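Local coordinates for ATP synthase subunit s, mitochondrial (Bos taurus, PDB 3E4G), which regulates the mitochondrial membrane ATP synthase, being needed for its proton conduction and blocking a proton leak through an alternative exit pathway, at residues M119-C124 with I133-F138; E156-A161 with L169-D174. The protein carries 1 engineered substitution. One frame throughout, in Å; residues are numbered along the deposited sequence. Where two conformers were deposited one is given.

How the contacts relate
Along the chain, strand 118-122 leads through a loop into helix 129-134, and contact 1 (119-124 with 133-138) closes that excursion by laying the 3-10 turn and loop that follow the helix back on the strand. The chain then forms strand 143-147, runs along helix 155-165 and returns as strand 170-174, where contact 2 (156-161 with 169-174) closes a second excursion. The two are in series, neither nesting nor crossing, with centres about 11 Å apart. Both attach a helical layer to the same sheet, in which strand 143-147 lies between strands 118-122 and 170-174. The layers also meet directly, Ile-133 CD1 lying 3.5 Å from Ala-161 CB.

Contact 1. Residues M119-C124 with I133-F138; sequences MEIISC and IALHHF
The sulfur of Met-119, in one of the residue's two conformers, lies at the edge of the Phe-138 ring, near its plane, in a Met-aromatic contact. SD lies 4.0 Å from Phe-138 CE2, and its direction from the ring centroid is 84° off the ring normal, so it meets the rim and not a face. The Met-119 chain gets there fully extended, with CG anti to the backbone N (chi1 -171°). Leu-135 uses both of its methyl branches: its CD2 is 3.9 Å from Met-119 SD, the two side chains crossing at about a right angle, while its CD1 meets Ile-121 CD1 tip to tip at 3.8 Å. All four residues are buried, and Leu-103 of helix 100-107 also packs on Met-119 and Ile-121. On the helical side, Ile-133 O accepts two bonds from His-136, one from ND1 at 2.7 Å and one from the backbone N at 3.1 Å, arriving from opposite faces of the carbonyl plane; the ND1 bond, with O almost in the ring plane, limits rotation of the imidazole. The apolar seam between strand 118-122 and the 3-10 turn after helix 129-134 belongs to their beta-alpha-beta unit with strand 143-147, in leucine-rich repeat 4.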
loop_
_atom_site.group_PDB
_atom_site.type_symbol
_atom_site.label_atom_id
_atom_site.label_comp_id
_atom_site.label_asym_id
_atom_site.label_seq_id
_atom_site.Cartn_x
_atom_site.Cartn_y
_atom_site.Cartn_z
ATOM N N MET A 119 3.090 -3.661 7.699
ATOM C CA MET A 119 2.623 -4.034 6.356
ATOM C C MET A 119 2.352 -5.509 6.300
ATOM O O MET A 119 2.975 -6.318 6.982
ATOM C CB MET A 119 3.663 -3.607 5.322
ATOM C CG MET A 119 3.233 -3.728 3.948
ATOM S SD MET A 119 4.403 -2.858 2.864
ATOM C CE MET A 119 3.446 -2.980 1.375
ATOM N N GLU A 120 1.380 -5.818 5.453
ATOM C CA GLU A 120 0.910 -7.208 5.281
ATOM C C GLU A 120 0.765 -7.426 3.757
ATOM O O GLU A 120 0.132 -6.586 3.102
ATOM C CB GLU A 120 -0.436 -7.409 5.942
ATOM C CG GLU A 120 -0.409 -7.031 7.466
ATOM C CD GLU A 120 -1.795 -7.188 8.015
ATOM O OE1 GLU A 120 -2.702 -6.423 7.692
ATOM O OE2 GLU A 120 -2.069 -8.237 8.660
ATOM N N ILE A 121 1.324 -8.509 3.266
ATOM C CA ILE A 121 1.241 -8.839 1.818
ATOM C C ILE A 121 0.841 -10.293 1.737
ATOM O O ILE A 121 1.603 -11.174 2.180
ATOM C CB ILE A 121 2.573 -8.552 1.096
ATOM C CG1 ILE A 121 3.041 -7.118 1.342
ATOM C CG2 ILE A 121 2.375 -8.802 -0.409
ATOM C CD1 ILE A 121 4.423 -6.830 0.776
ATOM N N ILE A 122 -0.347 -10.528 1.207
ATOM C CA ILE A 122 -1.017 -11.849 1.298
ATOM C C ILE A 122 -1.557 -12.179 -0.071
ATOM O O ILE A 122 -2.366 -11.435 -0.634
ATOM C CB ILE A 122 -2.181 -11.783 2.309
ATOM C CG1 ILE A 122 -1.676 -11.321 3.703
ATOM C CG2 ILE A 122 -2.864 -13.172 2.384
ATOM C CD1 ILE A 122 -2.733 -10.714 4.540
ATOM N N SER A 123 -1.186 -13.358 -0.596
ATOM C CA SER A 123 -1.854 -13.864 -1.822
ATOM C C SER A 123 -1.792 -12.853 -2.959
ATOM O O SER A 123 -2.757 -12.663 -3.696
ATOM C CB SER A 123 -3.286 -14.282 -1.525
ATOM O OG SER A 123 -3.359 -15.299 -0.531
ATOM N N CYS A 124 -0.624 -12.223 -3.129
ATOM C CA CYS A 124 -0.338 -11.354 -4.301
ATOM C C CYS A 124 0.648 -12.125 -5.138
ATOM O O CYS A 124 1.862 -12.143 -4.847
ATOM C CB CYS A 124 0.208 -10.011 -3.844
ATOM S SG CYS A 124 -0.985 -9.033 -2.903
ATOM N N ILE A 133 12.400 -7.498 -0.475
ATOM C CA ILE A 133 13.620 -6.952 0.063
ATOM C C ILE A 133 13.629 -5.395 -0.058
ATOM O O ILE A 133 14.177 -4.757 0.818
ATOM C CB ILE A 133 14.850 -7.622 -0.659
ATOM C CG1 ILE A 133 14.993 -9.054 -0.229
ATOM C CG2 ILE A 133 16.146 -6.857 -0.381
ATOM C CD1 ILE A 133 15.659 -9.161 1.182
ATOM N N ALA A 134 12.927 -4.846 -1.051
ATOM C CA ALA A 134 12.793 -3.428 -1.173
ATOM C C ALA A 134 12.192 -2.735 0.100
ATOM O O ALA A 134 12.450 -1.572 0.389
ATOM C CB ALA A 134 12.018 -3.081 -2.406
ATOM N N LEU A 135 11.375 -3.505 0.826
ATOM C CA LEU A 135 10.712 -2.965 2.033
ATOM C C LEU A 135 11.665 -2.614 3.146
ATOM O O LEU A 135 11.244 -1.965 4.127
ATOM C CB LEU A 135 9.632 -3.924 2.525
ATOM C CG LEU A 135 8.603 -4.297 1.442
ATOM C CD1 LEU A 135 7.676 -5.414 2.017
ATOM C CD2 LEU A 135 7.828 -3.016 0.927
ATOM N N HIS A 136 12.935 -3.008 3.019
ATOM C CA HIS A 136 13.915 -2.613 4.063
ATOM C C HIS A 136 14.042 -1.087 4.172
ATOM O O HIS A 136 14.456 -0.595 5.243
ATOM C CB HIS A 136 15.273 -3.255 3.824
ATOM C CG HIS A 136 16.086 -2.620 2.809
ATOM N ND1 HIS A 136 16.030 -2.888 1.463
ATOM C CD2 HIS A 136 17.107 -1.756 2.989
ATOM C CE1 HIS A 136 16.951 -2.135 0.849
ATOM N NE2 HIS A 136 17.592 -1.409 1.755
ATOM N N HIS A 137 13.640 -0.339 3.169
ATOM C CA HIS A 137 13.697 1.137 3.282
ATOM C C HIS A 137 12.661 1.662 4.260
ATOM O O HIS A 137 12.761 2.849 4.652
ATOM C CB HIS A 137 13.472 1.797 1.931
ATOM C CG HIS A 137 14.600 1.533 1.001
ATOM N ND1 HIS A 137 15.924 2.012 1.185
ATOM C CD2 HIS A 137 14.615 0.813 -0.101
ATOM C CE1 HIS A 137 16.679 1.511 0.244
ATOM N NE2 HIS A 137 15.906 0.888 -0.631
ATOM N N PHE A 138 11.660 0.879 4.654
ATOM C CA PHE A 138 10.698 1.265 5.700
ATOM C C PHE A 138 11.360 1.060 7.032
ATOM O O PHE A 138 11.163 0.086 7.754
ATOM C CB PHE A 138 9.384 0.505 5.532
ATOM C CG PHE A 138 8.588 0.866 4.334
ATOM C CD1 PHE A 138 8.807 2.000 3.542
ATOM C CD2 PHE A 138 7.456 0.078 3.994
ATOM C CE1 PHE A 138 7.963 2.337 2.534
ATOM C CE2 PHE A 138 6.639 0.421 2.938
ATOM C CZ PHE A 138 6.889 1.546 2.204
#

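Contact 2. Residues E156-A161 with L169-D174; sequences EKIVQA and LELKLD
Two residues beyond Val-159, which packs on Leu-171 and Leu-173, the carbonyl O of Ala-161 accepts hydrogen bonds from the hydroxyls of Thr-164 and Ser-165, one turn further along helix 155-165. These tie the end of the helix to itself; none crosses to the strand, and the contact is held by apolar side chains alone. Val-159 CG2 and Leu-171 CD2 make up its centre. Val-159 CG2 sits 3.5 Å from Leu-173 CD1, tighter than usual for two methyl carbons, and 4.0 Å from Leu-171 CD2, so it is shared between two leucines on the same side of the strand. Leu-171 CD2 also reaches the helix backbone, 3.9 Å from Val-159 CA. The leucines point their branches at Val-159 by different first torsions: CG of Leu-171 lies anti to its backbone N (chi1 179°), whereas in Leu-173 it is turned beside the N (chi1 -61°). Ile-158 is buried against Ile-132 of helix 129-134 and Val-152, and Leu-171 packs on Leu-144 of strand 143-147, which pairs through its backbone with strand 170-174. The axes of the short helix and strand segments run nearly antiparallel, at 174°, and approach to 10.3 Å. This is the helix-on-edge-strand packing that finishes a beta-alpha-beta unit, here strand 143-147, helix 155-165 and strand 170-174, continuing the pattern just past LRR 4, with strand 170-174 as the last strand at this edge of the sheet within the chain.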
loop_
_atom_site.group_PDB
_atom_site.type_symbol
_atom_site.label_atom_id
_atom_site.label_comp_id
_atom_site.label_asym_id
_atom_site.label_seq_id
_atom_site.Cartn_x
_atom_site.Cartn_y
_atom_site.Cartn_z
ATOM N N GLU A 156 14.262 -17.948 3.788
ATOM C CA GLU A 156 15.307 -17.928 4.805
ATOM C C GLU A 156 16.248 -16.761 4.609
ATOM O O GLU A 156 16.712 -16.094 5.558
ATOM C CB GLU A 156 16.158 -19.208 4.716
ATOM C CG GLU A 156 15.330 -20.476 4.933
ATOM C CD GLU A 156 14.462 -21.023 3.737
ATOM O OE1 GLU A 156 13.726 -21.979 4.045
ATOM O OE2 GLU A 156 14.448 -20.541 2.548
ATOM N N LYS A 157 16.521 -16.475 3.359
ATOM C CA LYS A 157 17.316 -15.317 2.980
ATOM C C LYS A 157 16.588 -14.065 3.368
ATOM O O LYS A 157 17.211 -13.108 3.866
ATOM C CB LYS A 157 17.699 -15.354 1.527
ATOM C CG LYS A 157 18.698 -16.419 1.220
ATOM C CD LYS A 157 19.086 -16.387 -0.294
ATOM C CE LYS A 157 20.005 -17.564 -0.722
ATOM N NZ LYS A 157 20.347 -17.411 -2.168
ATOM N N ILE A 158 15.274 -14.048 3.203
ATOM C CA ILE A 158 14.486 -12.888 3.614
ATOM C C ILE A 158 14.590 -12.670 5.111
ATOM O O ILE A 158 14.845 -11.555 5.609
ATOM C CB ILE A 158 13.027 -12.973 3.099
ATOM C CG1 ILE A 158 13.078 -12.715 1.586
ATOM C CG2 ILE A 158 12.054 -12.071 3.984
ATOM C CD1 ILE A 158 11.916 -12.760 0.950
ATOM N N VAL A 159 14.452 -13.728 5.886
ATOM C CA VAL A 159 14.588 -13.597 7.336
ATOM C C VAL A 159 15.926 -13.064 7.774
ATOM O O VAL A 159 16.024 -12.148 8.639
ATOM C CB VAL A 159 14.404 -14.971 8.047
ATOM C CG1 VAL A 159 14.691 -14.912 9.560
ATOM C CG2 VAL A 159 13.005 -15.587 7.779
ATOM N N GLN A 160 16.991 -13.570 7.168
ATOM C CA GLN A 160 18.319 -13.078 7.532
ATOM C C GLN A 160 18.588 -11.665 7.133
ATOM O O GLN A 160 19.174 -10.914 7.948
ATOM C CB GLN A 160 19.399 -13.985 6.972
ATOM C CG GLN A 160 19.332 -15.359 7.657
ATOM C CD GLN A 160 19.366 -15.288 9.221
ATOM O OE1 GLN A 160 20.300 -14.682 9.787
ATOM N NE2 GLN A 160 18.399 -15.937 9.911
ATOM N N ALA A 161 18.088 -11.308 5.959
ATOM C CA ALA A 161 18.205 -9.933 5.434
ATOM C C ALA A 161 17.591 -8.950 6.385
ATOM O O ALA A 161 18.150 -7.875 6.678
ATOM C CB ALA A 161 17.648 -9.772 4.044
ATOM N N LEU A 169 12.163 -5.747 13.727
ATOM C CA LEU A 169 10.999 -6.144 12.972
ATOM C C LEU A 169 10.393 -7.470 13.460
ATOM O O LEU A 169 11.153 -8.451 13.628
ATOM C CB LEU A 169 11.378 -6.298 11.484
ATOM C CG LEU A 169 10.284 -6.692 10.531
ATOM C CD1 LEU A 169 9.133 -5.645 10.569
ATOM C CD2 LEU A 169 10.880 -7.107 9.206
ATOM N N GLU A 170 9.099 -7.543 13.758
ATOM C CA GLU A 170 8.408 -8.797 13.936
ATOM C C GLU A 170 7.991 -9.247 12.543
ATOM O O GLU A 170 7.103 -8.612 11.940
ATOM C CB GLU A 170 7.175 -8.529 14.803
ATOM C CG GLU A 170 6.370 -9.743 15.015
ATOM C CD GLU A 170 5.058 -9.472 15.853
ATOM O OE1 GLU A 170 4.858 -8.385 16.399
ATOM O OE2 GLU A 170 4.112 -10.390 15.987
ATOM N N LEU A 171 8.643 -10.314 12.051
ATOM C CA LEU A 171 8.401 -10.825 10.699
ATOM C C LEU A 171 7.643 -12.095 10.853
ATOM O O LEU A 171 8.156 -13.080 11.439
ATOM C CB LEU A 171 9.830 -11.073 9.985
ATOM C CG LEU A 171 9.765 -11.646 8.556
ATOM C CD1 LEU A 171 9.131 -10.668 7.566
ATOM C CD2 LEU A 171 11.147 -12.046 8.112
ATOM N N LYS A 172 6.424 -12.142 10.344
ATOM C CA LYS A 172 5.546 -13.286 10.423
ATOM C C LYS A 172 5.448 -13.830 9.011
ATOM O O LYS A 172 5.005 -13.127 8.094
ATOM C CB LYS A 172 4.201 -12.889 10.939
ATOM C CG LYS A 172 3.262 -14.025 11.080
ATOM C CD LYS A 172 1.955 -13.544 11.671
ATOM C CE LYS A 172 1.045 -14.639 11.948
ATOM N NZ LYS A 172 1.550 -15.577 13.033
ATOM N N LEU A 173 5.834 -15.092 8.835
ATOM C CA LEU A 173 5.882 -15.721 7.504
ATOM C C LEU A 173 4.933 -16.913 7.486
ATOM O O LEU A 173 5.097 -17.871 8.327
ATOM C CB LEU A 173 7.271 -16.214 7.174
ATOM C CG LEU A 173 8.358 -15.134 7.126
ATOM C CD1 LEU A 173 9.696 -15.759 6.701
ATOM C CD2 LEU A 173 7.976 -13.955 6.209
ATOM N N ASP A 174 4.009 -16.916 6.553
ATOM C CA ASP A 174 3.229 -18.086 6.198
ATOM C C ASP A 174 3.479 -18.379 4.720
ATOM O O ASP A 174 2.664 -18.099 3.840
ATOM C CB ASP A 174 1.736 -17.839 6.449
ATOM C CG ASP A 174 1.352 -17.828 7.918
ATOM O OD1 ASP A 174 2.084 -18.348 8.755
ATOM O OD2 ASP A 174 0.260 -17.333 8.221
#